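Local coordinates for protein TRAS1 ORF2p (Bombyx mori, PDB 1WDU) that carries an N-terminal endonuclease domain that probably cuts telomeric DNA to let the TRAS1 non-LTR retrotransposon insert there, at residues Lys31-Glu36 with Val230-Asn235; Arg113-Thr118 with Pro146-Phe151; Val120-Glu125 with Gly153-Lys158. The protein carries 1 engineered substitution. One frame throughout, in Å; residues are numbered along the deposited sequence.

How the interactions relate
Following the chain from the N terminus, helix 31-44 comes first, and its N-terminal part is met by loop 230-235 only near the end of the domain; interaction 1 therefore closes a long loop that encloses the other two. Interactions 2 and 3 alternate along the chain, 113-118 and 120-125 preceding 146-151 and 153-158, and both pair strand 116-123 directly with strand 149-154, which the chain reaches by way of helix 131-142. Their centres lie about 20 Å apart, and Ile150 O with Val120 N (2.9 Å, probably a hydrogen bond) continues the pairing between them. Interactions 1 and 3 meet at the phosphate, where His234 CE1 packs 3.6 Å from Asp154 OD2.

Interaction 1. Residues Lys31-Glu36 with Val230-Asn235; sequences KLATAE and VSSDHN. With PO4 (phosphate ion), chain C.
Ser231 OG donates to Glu36 OE1 over 2.7 Å, the one hydrogen bond between helical turn 31-36 and loop 230-235. The hydroxyl meets OE1 on its syn side and only 20° out of the carboxylate plane. Two torsions make this reach possible: Ser231 OG lies between its own backbone N and carbonyl carbon (chi1 69°), while the Glu36 chain runs extended beyond CG and carries its carboxylate across to the loop. Glu36 OE2 comes within 3.4 Å of Ser231 N, but the angle is too poor for a second bond. Packing beside the pair is light. Ala33 CB points toward the loop and meets Ser232 CB at 4.2 Å, and Val230 CG1 lies 4.0 Å from Ala33 O. Lys30 NZ, just before this segment, binds Ser231 O, so this serine is held by side chain and backbone alike. Farther along the loop, His234 NE2 donates to O2 of a phosphate ion, probably from the crystallisation liquor, at 2.8 Å with an N-H...O angle of 156°, the oxygen lying in the ring plane at its edge. Weak bonds from His234 ND1 to Thr193 O and Asp208 OD1, with Phe194 edge-to-face, may help orient the ring. Ser232-Asp233-His234 matches the Ser-Asp-His signature of DNase I-like nucleases; an imidazole N-H turned to a phosphate oxygen is consistent with a site that receives the DNA backbone.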
loop_
_atom_site.group_PDB
_atom_site.type_symbol
_atom_site.label_atom_id
_atom_site.label_comp_id
_atom_site.label_asym_id
_atom_site.label_seq_id
_atom_site.Cartn_x
_atom_site.Cartn_y
_atom_site.Cartn_z
ATOM N N LYS A 31 5.693 -15.924 8.342
ATOM C CA LYS A 31 6.944 -15.564 9.009
ATOM C C LYS A 31 8.073 -15.441 7.993
ATOM O O LYS A 31 8.925 -14.565 8.095
ATOM C CB LYS A 31 7.317 -16.630 10.042
ATOM C CG LYS A 31 6.190 -17.006 10.995
ATOM C CD LYS A 31 6.639 -18.049 12.020
ATOM C CE LYS A 31 5.461 -18.549 12.853
ATOM N NZ LYS A 31 5.875 -19.412 13.998
ATOM N N LEU A 32 8.061 -16.337 7.013
ATOM C CA LEU A 32 9.063 -16.375 5.958
ATOM C C LEU A 32 8.955 -15.184 5.007
ATOM O O LEU A 32 9.969 -14.588 4.611
ATOM C CB LEU A 32 8.924 -17.681 5.161
ATOM C CG LEU A 32 7.496 -18.143 4.823
ATOM C CD1 LEU A 32 7.550 -19.156 3.688
ATOM C CD2 LEU A 32 6.815 -18.751 6.063
ATOM N N ALA A 33 7.721 -14.846 4.642
ATOM C CA ALA A 33 7.462 -13.739 3.734
ATOM C C ALA A 33 7.992 -12.428 4.301
ATOM O O ALA A 33 8.549 -11.614 3.563
ATOM C CB ALA A 33 5.957 -13.626 3.454
ATOM N N THR A 34 7.836 -12.219 5.604
ATOM C CA THR A 34 8.316 -10.975 6.197
ATOM C C THR A 34 9.843 -10.954 6.252
ATOM O O THR A 34 10.454 -9.889 6.311
ATOM C CB THR A 34 7.733 -10.733 7.618
ATOM O OG1 THR A 34 8.709 -11.077 8.605
ATOM C CG2 THR A 34 6.458 -11.548 7.829
ATOM N N ALA A 35 10.454 -12.135 6.222
ATOM C CA ALA A 35 11.908 -12.239 6.222
ATOM C C ALA A 35 12.343 -11.820 4.817
ATOM O O ALA A 35 13.267 -11.023 4.642
ATOM C CB ALA A 35 12.331 -13.675 6.504
ATOM N N GLU A 36 11.647 -12.359 3.818
ATOM C CA GLU A 36 11.931 -12.044 2.422
ATOM C C GLU A 36 11.764 -10.548 2.199
ATOM O O GLU A 36 12.578 -9.919 1.524
ATOM C CB GLU A 36 10.975 -12.798 1.501
ATOM C CG GLU A 36 11.180 -14.296 1.460
ATOM C CD GLU A 36 10.036 -15.005 0.752
ATOM O OE1 GLU A 36 9.024 -15.322 1.425
ATOM O OE2 GLU A 36 10.142 -15.229 -0.477
ATOM N N VAL A 230 8.203 -11.810 -2.924
ATOM C CA VAL A 230 7.893 -12.649 -1.773
ATOM C C VAL A 230 7.425 -14.037 -2.219
ATOM O O VAL A 230 7.583 -14.422 -3.380
ATOM C CB VAL A 230 6.785 -12.007 -0.893
ATOM C CG1 VAL A 230 7.328 -10.778 -0.171
ATOM C CG2 VAL A 230 5.594 -11.621 -1.753
ATOM N N SER A 231 6.853 -14.782 -1.280
ATOM C CA SER A 231 6.352 -16.125 -1.546
ATOM C C SER A 231 5.160 -16.392 -0.629
ATOM O O SER A 231 5.270 -17.131 0.353
ATOM C CB SER A 231 7.442 -17.164 -1.277
ATOM O OG SER A 231 7.729 -17.247 0.110
ATOM N N SER A 232 4.026 -15.777 -0.950
ATOM C CA SER A 232 2.815 -15.944 -0.159
ATOM C C SER A 232 1.590 -15.707 -1.036
ATOM O O SER A 232 0.699 -14.931 -0.682
ATOM C CB SER A 232 2.808 -14.961 1.023
ATOM O OG SER A 232 2.675 -13.617 0.590
ATOM N N ASP A 233 1.559 -16.374 -2.186
ATOM C CA ASP A 233 0.452 -16.248 -3.132
ATOM C C ASP A 233 0.318 -14.839 -3.696
ATOM O O ASP A 233 -0.291 -14.644 -4.747
ATOM C CB ASP A 233 -0.870 -16.655 -2.474
ATOM C CG ASP A 233 -0.975 -18.150 -2.250
ATOM O OD1 ASP A 233 -2.034 -18.596 -1.757
ATOM O OD2 ASP A 233 -0.005 -18.876 -2.568
ATOM N N HIS A 234 0.878 -13.863 -2.991
ATOM C CA HIS A 234 0.828 -12.474 -3.424
ATOM C C HIS A 234 2.199 -12.038 -3.911
ATOM O O HIS A 234 3.215 -12.398 -3.320
ATOM C CB HIS A 234 0.387 -11.568 -2.267
ATOM C CG HIS A 234 -1.096 -11.499 -2.079
ATOM N ND1 HIS A 234 -1.920 -10.790 -2.926
ATOM C CD2 HIS A 234 -1.905 -12.051 -1.143
ATOM C CE1 HIS A 234 -3.172 -10.908 -2.521
ATOM N NE2 HIS A 234 -3.190 -11.668 -1.441
ATOM N N ASN A 235 2.220 -11.269 -4.993
ATOM C CA ASN A 235 3.472 -10.768 -5.537
ATOM C C ASN A 235 3.722 -9.340 -5.074
ATOM O O ASN A 235 2.823 -8.492 -5.110
ATOM C CB ASN A 235 3.456 -10.810 -7.064
ATOM C CG ASN A 235 3.453 -12.221 -7.602
ATOM O OD1 ASN A 235 3.915 -13.151 -6.935
ATOM N ND2 ASN A 235 2.948 -12.391 -8.817
HETATM P P PO4 C . -5.892 -12.416 1.368
HETATM O O1 PO4 C . -6.981 -13.435 1.859
HETATM O O2 PO4 C . -5.024 -12.951 0.251
HETATM O O3 PO4 C . -6.512 -11.031 1.124
HETATM O O4 PO4 C . -4.976 -12.225 2.593
#

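Interaction 2. Residues Arg113-Thr118 with Pro146-Phe151; sequences RAWEIT and PKRLIF
Thr118 gives its N-H to Arg148 O (2.9 Å, N-H...O angle 157°) and takes one at its O from Ile150 N (3.2 Å). Two bonds from one residue to residues either side of Leu149 are the mark of parallel pairing, and Thr118 and Leu149 form the bridge. Their side chains lie next to each other and point the same way, Thr118 CB against Leu149 CD2 at 3.6 Å; helix 131-142 lies on that side, with Glu141 touching Leu149. On the other side of the sheet Ile117 CG2 meets Ile150 CD1 at 3.8 Å, and both isoleucines touch Ile241 of strand 237-241 in the second sheet. At the strand entrance Arg148 CB sits 3.3 Å from Glu116 O. A bend at chi2 (-67°) folds the arginine chain over that carbonyl and leaves NH1 3.9 Å from Trp115 CB, which lies over one face of the guanidinium. The indole itself is sandwiched between Ile117 CD1 and Ala114 CB, its NE1 bonded to Arg242 O. The short strand segments cross at 38°, the twist of the sheet, and stay paired; the whole is the opening end of a beta-alpha-beta unit, 116-123, 131-142 and 149-154, in one sheet of the four-layered alpha/beta sandwich.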
loop_
_atom_site.group_PDB
_atom_site.type_symbol
_atom_site.label_atom_id
_atom_site.label_comp_id
_atom_site.label_asym_id
_atom_site.label_seq_id
_atom_site.Cartn_x
_atom_site.Cartn_y
_atom_site.Cartn_z
ATOM N N ARG A 113 12.914 18.009 2.949
ATOM C CA ARG A 113 12.966 19.398 2.479
ATOM C C ARG A 113 12.109 19.539 1.224
ATOM O O ARG A 113 11.394 20.527 1.044
ATOM C CB ARG A 113 14.404 19.812 2.128
ATOM C CG ARG A 113 15.191 20.533 3.226
ATOM C CD ARG A 113 15.848 19.567 4.199
ATOM N NE ARG A 113 17.113 20.096 4.713
ATOM C CZ ARG A 113 17.940 19.423 5.509
ATOM N NH1 ARG A 113 17.636 18.188 5.893
ATOM N NH2 ARG A 113 19.081 19.976 5.908
ATOM N N ALA A 114 12.193 18.523 0.370
ATOM C CA ALA A 114 11.474 18.479 -0.897
ATOM C C ALA A 114 9.948 18.445 -0.802
ATOM O O ALA A 114 9.265 19.054 -1.626
ATOM C CB ALA A 114 11.962 17.284 -1.702
ATOM N N TRP A 115 9.413 17.731 0.184
ATOM C CA TRP A 115 7.965 17.622 0.327
ATOM C C TRP A 115 7.501 16.912 1.590
ATOM O O TRP A 115 8.304 16.504 2.423
ATOM C CB TRP A 115 7.379 16.891 -0.890
ATOM C CG TRP A 115 8.192 15.706 -1.385
ATOM C CD1 TRP A 115 8.681 15.529 -2.648
ATOM C CD2 TRP A 115 8.587 14.538 -0.638
ATOM N NE1 TRP A 115 9.351 14.332 -2.739
ATOM C CE2 TRP A 115 9.310 13.703 -1.521
ATOM C CE3 TRP A 115 8.399 14.116 0.688
ATOM C CZ2 TRP A 115 9.849 12.469 -1.121
ATOM C CZ3 TRP A 115 8.934 12.886 1.085
ATOM C CH2 TRP A 115 9.650 12.080 0.181
ATOM N N GLU A 116 6.185 16.785 1.722
ATOM C CA GLU A 116 5.575 16.086 2.846
ATOM C C GLU A 116 4.471 15.233 2.233
ATOM O O GLU A 116 3.531 15.760 1.637
ATOM C CB GLU A 116 4.984 17.063 3.857
ATOM C CG GLU A 116 4.655 16.400 5.189
ATOM C CD GLU A 116 4.216 17.390 6.250
ATOM O OE1 GLU A 116 4.815 18.487 6.313
ATOM O OE2 GLU A 116 3.285 17.070 7.025
ATOM N N ILE A 117 4.594 13.916 2.381
ATOM C CA ILE A 117 3.631 12.987 1.807
ATOM C C ILE A 117 2.896 12.111 2.822
ATOM O O ILE A 117 3.509 11.507 3.703
ATOM C CB ILE A 117 4.344 12.074 0.774
ATOM C CG1 ILE A 117 4.939 12.936 -0.341
ATOM C CG2 ILE A 117 3.373 11.044 0.206
ATOM C CD1 ILE A 117 5.661 12.157 -1.404
ATOM N N THR A 118 1.573 12.054 2.694
ATOM C CA THR A 118 0.754 11.228 3.568
ATOM C C THR A 118 0.659 9.859 2.887
ATOM O O THR A 118 0.198 9.747 1.747
ATOM C CB THR A 118 -0.658 11.824 3.733
ATOM O OG1 THR A 118 -0.553 13.160 4.239
ATOM C CG2 THR A 118 -1.492 10.987 4.707
ATOM N N PRO A 146 -6.361 17.479 -0.218
ATOM C CA PRO A 146 -6.499 16.857 -1.541
ATOM C C PRO A 146 -5.185 16.717 -2.310
ATOM O O PRO A 146 -5.189 16.552 -3.533
ATOM C CB PRO A 146 -7.460 17.797 -2.246
ATOM C CG PRO A 146 -6.966 19.125 -1.765
ATOM C CD PRO A 146 -6.777 18.893 -0.273
ATOM N N LYS A 147 -4.066 16.788 -1.599
ATOM C CA LYS A 147 -2.756 16.670 -2.234
ATOM C C LYS A 147 -1.794 15.811 -1.420
ATOM O O LYS A 147 -2.014 15.565 -0.235
ATOM C CB LYS A 147 -2.131 18.057 -2.423
ATOM C CG LYS A 147 -2.826 18.946 -3.441
ATOM C CD LYS A 147 -2.091 20.276 -3.604
ATOM C CE LYS A 147 -2.089 21.084 -2.305
ATOM N NZ LYS A 147 -1.409 22.410 -2.447
ATOM N N ARG A 148 -0.728 15.354 -2.070
ATOM C CA ARG A 148 0.293 14.557 -1.403
ATOM C C ARG A 148 -0.235 13.268 -0.766
ATOM O O ARG A 148 0.142 12.927 0.350
ATOM C CB ARG A 148 0.963 15.413 -0.326
ATOM C CG ARG A 148 1.509 16.728 -0.840
ATOM C CD ARG A 148 2.659 16.488 -1.791
ATOM N NE ARG A 148 2.969 17.680 -2.571
ATOM C CZ ARG A 148 3.951 17.749 -3.459
ATOM N NH1 ARG A 148 4.718 16.689 -3.672
ATOM N NH2 ARG A 148 4.162 18.868 -4.136
ATOM N N LEU A 149 -1.111 12.560 -1.463
ATOM C CA LEU A 149 -1.643 11.316 -0.933
ATOM C C LEU A 149 -1.237 10.124 -1.794
ATOM O O LEU A 149 -1.268 10.204 -3.019
ATOM C CB LEU A 149 -3.178 11.368 -0.854
ATOM C CG LEU A 149 -3.879 12.426 0.011
ATOM C CD1 LEU A 149 -5.372 12.100 0.068
ATOM C CD2 LEU A 149 -3.303 12.446 1.415
ATOM N N ILE A 150 -0.842 9.032 -1.143
ATOM C CA ILE A 150 -0.480 7.786 -1.828
ATOM C C ILE A 150 -1.080 6.632 -1.023
ATOM O O ILE A 150 -0.838 6.517 0.182
ATOM C CB ILE A 150 1.052 7.540 -1.900
ATOM C CG1 ILE A 150 1.763 8.696 -2.608
ATOM C CG2 ILE A 150 1.323 6.250 -2.671
ATOM C CD1 ILE A 150 3.293 8.532 -2.657
ATOM N N PHE A 151 -1.859 5.788 -1.692
ATOM C CA PHE A 151 -2.500 4.647 -1.049
ATOM C C PHE A 151 -1.994 3.385 -1.691
ATOM O O PHE A 151 -1.813 3.331 -2.903
ATOM C CB PHE A 151 -4.022 4.640 -1.248
ATOM C CG PHE A 151 -4.747 5.773 -0.590
ATOM C CD1 PHE A 151 -4.686 7.060 -1.119
ATOM C CD2 PHE A 151 -5.546 5.539 0.533
ATOM C CE1 PHE A 151 -5.419 8.101 -0.541
ATOM C CE2 PHE A 151 -6.277 6.570 1.119
ATOM C CZ PHE A 151 -6.213 7.857 0.576
#

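Interaction 3. Residues Val120-Glu125 with Gly153-Lys158; sequences VSYYFE and GDANAK. With PO4 (phosphate ion), chain C.
Asp154 is bonded on both sides of Tyr123: its N donates to Tyr122 O (3.2 Å), and its O accepts from Phe124 N (3.0 Å). Parallel bridges set the register, Tyr122 opposite Gly153 and Tyr123 opposite Asp154, at the C-terminal ends of the two strands. A weaker CH...O contact accompanies them, from Gly153 CA to Tyr122 O at 3.1 Å.

Ring contacts come next. The Tyr122 ring folds back over the neighbouring strand, and Gly153 CA stands 3.5 Å from its centroid, 10° off the normal, a CH-pi contact over one face that brings the ring down on bare backbone. The Ala155 methyl reaches the rims of two rings, its CB 4.0 Å from both Tyr122 CE2 and Phe124 CD1, beside the place where Tyr122 CD2 sits over one face of Phe124.

Polar side chains gather on the other side of the sheet. Tyr123 and Asp154 run side by side, with ring and carboxylate planes 73° apart. The Tyr123 ring reaches the phosphate because chi1 (175°) sets CG opposite the residue's own N, and its OH donates to phosphate O3 at 2.7 Å. Asp154 OD2 lies 3.0 Å from the same phosphate O3, and it also takes a weak bond from Asn26 ND2. The other oxygen, OD1, accepts from Asn156 N at 2.9 Å, an Asx turn, met from above the carboxylate plane, that restrains the group and turns the chain out of the strand.

Gly153-Asp154-Ala155-Asn156 fits the Gly-Asp-X-Asn signature of DNase I-like nucleases. Two donors, Tyr123 OH on one phosphate oxygen and His234 NE2 on another, suggest that the ion, probably from the crystallisation liquor, marks where a DNA phosphate could sit.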
loop_
_atom_site.group_PDB
_atom_site.type_symbol
_atom_site.label_atom_id
_atom_site.label_comp_id
_atom_site.label_asym_id
_atom_site.label_seq_id
_atom_site.Cartn_x
_atom_site.Cartn_y
_atom_site.Cartn_z
ATOM N N VAL A 120 -0.510 5.677 2.971
ATOM C CA VAL A 120 -1.472 4.805 3.600
ATOM C C VAL A 120 -1.377 3.385 3.081
ATOM O O VAL A 120 -1.228 3.156 1.883
ATOM C CB VAL A 120 -2.922 5.372 3.467
ATOM C CG1 VAL A 120 -3.031 6.211 2.241
ATOM C CG2 VAL A 120 -3.946 4.234 3.461
ATOM N N SER A 121 -1.403 2.438 4.013
ATOM C CA SER A 121 -1.363 1.026 3.679
ATOM C C SER A 121 -2.723 0.511 4.129
ATOM O O SER A 121 -3.150 0.769 5.253
ATOM C CB SER A 121 -0.238 0.302 4.430
ATOM O OG SER A 121 -0.193 -1.074 4.068
ATOM N N TYR A 122 -3.397 -0.217 3.246
ATOM C CA TYR A 122 -4.726 -0.723 3.546
ATOM C C TYR A 122 -4.930 -2.181 3.147
ATOM O O TYR A 122 -4.202 -2.733 2.322
ATOM C CB TYR A 122 -5.769 0.120 2.820
ATOM C CG TYR A 122 -5.732 -0.043 1.310
ATOM C CD1 TYR A 122 -5.013 0.841 0.500
ATOM C CD2 TYR A 122 -6.425 -1.088 0.688
ATOM C CE1 TYR A 122 -4.992 0.696 -0.889
ATOM C CE2 TYR A 122 -6.405 -1.249 -0.699
ATOM C CZ TYR A 122 -5.690 -0.354 -1.481
ATOM O OH TYR A 122 -5.691 -0.526 -2.847
ATOM N N TYR A 123 -5.956 -2.778 3.741
ATOM C CA TYR A 123 -6.343 -4.154 3.473
ATOM C C TYR A 123 -7.861 -4.299 3.693
ATOM O O TYR A 123 -8.375 -4.030 4.779
ATOM C CB TYR A 123 -5.580 -5.116 4.382
ATOM C CG TYR A 123 -6.031 -6.550 4.219
ATOM C CD1 TYR A 123 -6.949 -7.118 5.101
ATOM C CD2 TYR A 123 -5.588 -7.320 3.145
ATOM C CE1 TYR A 123 -7.417 -8.409 4.917
ATOM C CE2 TYR A 123 -6.048 -8.607 2.949
ATOM C CZ TYR A 123 -6.963 -9.148 3.838
ATOM O OH TYR A 123 -7.424 -10.425 3.644
ATOM N N PHE A 124 -8.563 -4.715 2.645
ATOM C CA PHE A 124 -10.008 -4.898 2.693
ATOM C C PHE A 124 -10.317 -6.402 2.624
ATOM O O PHE A 124 -9.953 -7.067 1.646
ATOM C CB PHE A 124 -10.658 -4.180 1.499
ATOM C CG PHE A 124 -10.321 -2.700 1.400
ATOM C CD1 PHE A 124 -10.426 -2.039 0.181
ATOM C CD2 PHE A 124 -9.905 -1.974 2.527
ATOM C CE1 PHE A 124 -10.125 -0.686 0.073
ATOM C CE2 PHE A 124 -9.599 -0.619 2.435
ATOM C CZ PHE A 124 -9.710 0.029 1.197
ATOM N N GLU A 125 -10.977 -6.935 3.655
ATOM C CA GLU A 125 -11.329 -8.358 3.671
ATOM C C GLU A 125 -12.109 -8.658 2.402
ATOM O O GLU A 125 -12.892 -7.827 1.942
ATOM C CB GLU A 125 -12.230 -8.701 4.858
ATOM C CG GLU A 125 -12.112 -7.776 6.043
ATOM C CD GLU A 125 -10.861 -8.024 6.819
ATOM O OE1 GLU A 125 -10.242 -9.096 6.610
ATOM O OE2 GLU A 125 -10.507 -7.151 7.644
ATOM N N GLY A 153 -2.391 -1.082 -1.181
ATOM C CA GLY A 153 -2.886 -2.211 -0.432
ATOM C C GLY A 153 -3.598 -3.253 -1.268
ATOM O O GLY A 153 -3.545 -3.240 -2.499
ATOM N N ASP A 154 -4.262 -4.164 -0.563
ATOM C CA ASP A 154 -5.021 -5.238 -1.169
ATOM C C ASP A 154 -6.492 -4.854 -1.045
ATOM O O ASP A 154 -7.031 -4.797 0.052
ATOM C CB ASP A 154 -4.756 -6.551 -0.416
ATOM C CG ASP A 154 -5.474 -7.735 -1.029
ATOM O OD1 ASP A 154 -6.217 -7.547 -2.014
ATOM O OD2 ASP A 154 -5.296 -8.862 -0.520
ATOM N N ALA A 155 -7.134 -4.588 -2.172
ATOM C CA ALA A 155 -8.540 -4.212 -2.172
ATOM C C ALA A 155 -9.468 -5.403 -2.358
ATOM O O ALA A 155 -10.684 -5.276 -2.172
ATOM C CB ALA A 155 -8.797 -3.198 -3.275
ATOM N N ASN A 156 -8.903 -6.558 -2.710
ATOM C CA ASN A 156 -9.715 -7.745 -2.968
ATOM C C ASN A 156 -10.892 -7.303 -3.840
ATOM O O ASN A 156 -12.048 -7.588 -3.536
ATOM C CB ASN A 156 -10.245 -8.346 -1.661
ATOM C CG ASN A 156 -9.244 -9.258 -0.988
ATOM O OD1 ASN A 156 -8.775 -8.978 0.117
ATOM N ND2 ASN A 156 -8.910 -10.358 -1.649
ATOM N N ALA A 157 -10.583 -6.573 -4.904
ATOM C CA ALA A 157 -11.593 -6.058 -5.828
ATOM C C ALA A 157 -10.967 -6.060 -7.212
ATOM O O ALA A 157 -9.784 -5.748 -7.373
ATOM C CB ALA A 157 -12.008 -4.630 -5.437
ATOM N N LYS A 158 -11.766 -6.391 -8.213
ATOM C CA LYS A 158 -11.257 -6.478 -9.569
ATOM C C LYS A 158 -11.709 -5.362 -10.469
ATOM O O LYS A 158 -12.867 -4.955 -10.440
ATOM C CB LYS A 158 -11.668 -7.819 -10.186
ATOM C CG LYS A 158 -11.313 -9.023 -9.333
ATOM C CD LYS A 158 -11.558 -10.336 -10.063
ATOM C CE LYS A 158 -11.039 -11.515 -9.245
ATOM N NZ LYS A 158 -10.976 -12.776 -10.053
HETATM P P PO4 C . -5.892 -12.416 1.368
HETATM O O1 PO4 C . -6.981 -13.435 1.859
HETATM O O2 PO4 C . -5.024 -12.951 0.251
HETATM O O3 PO4 C . -6.512 -11.031 1.124
HETATM O O4 PO4 C . -4.976 -12.225 2.593
#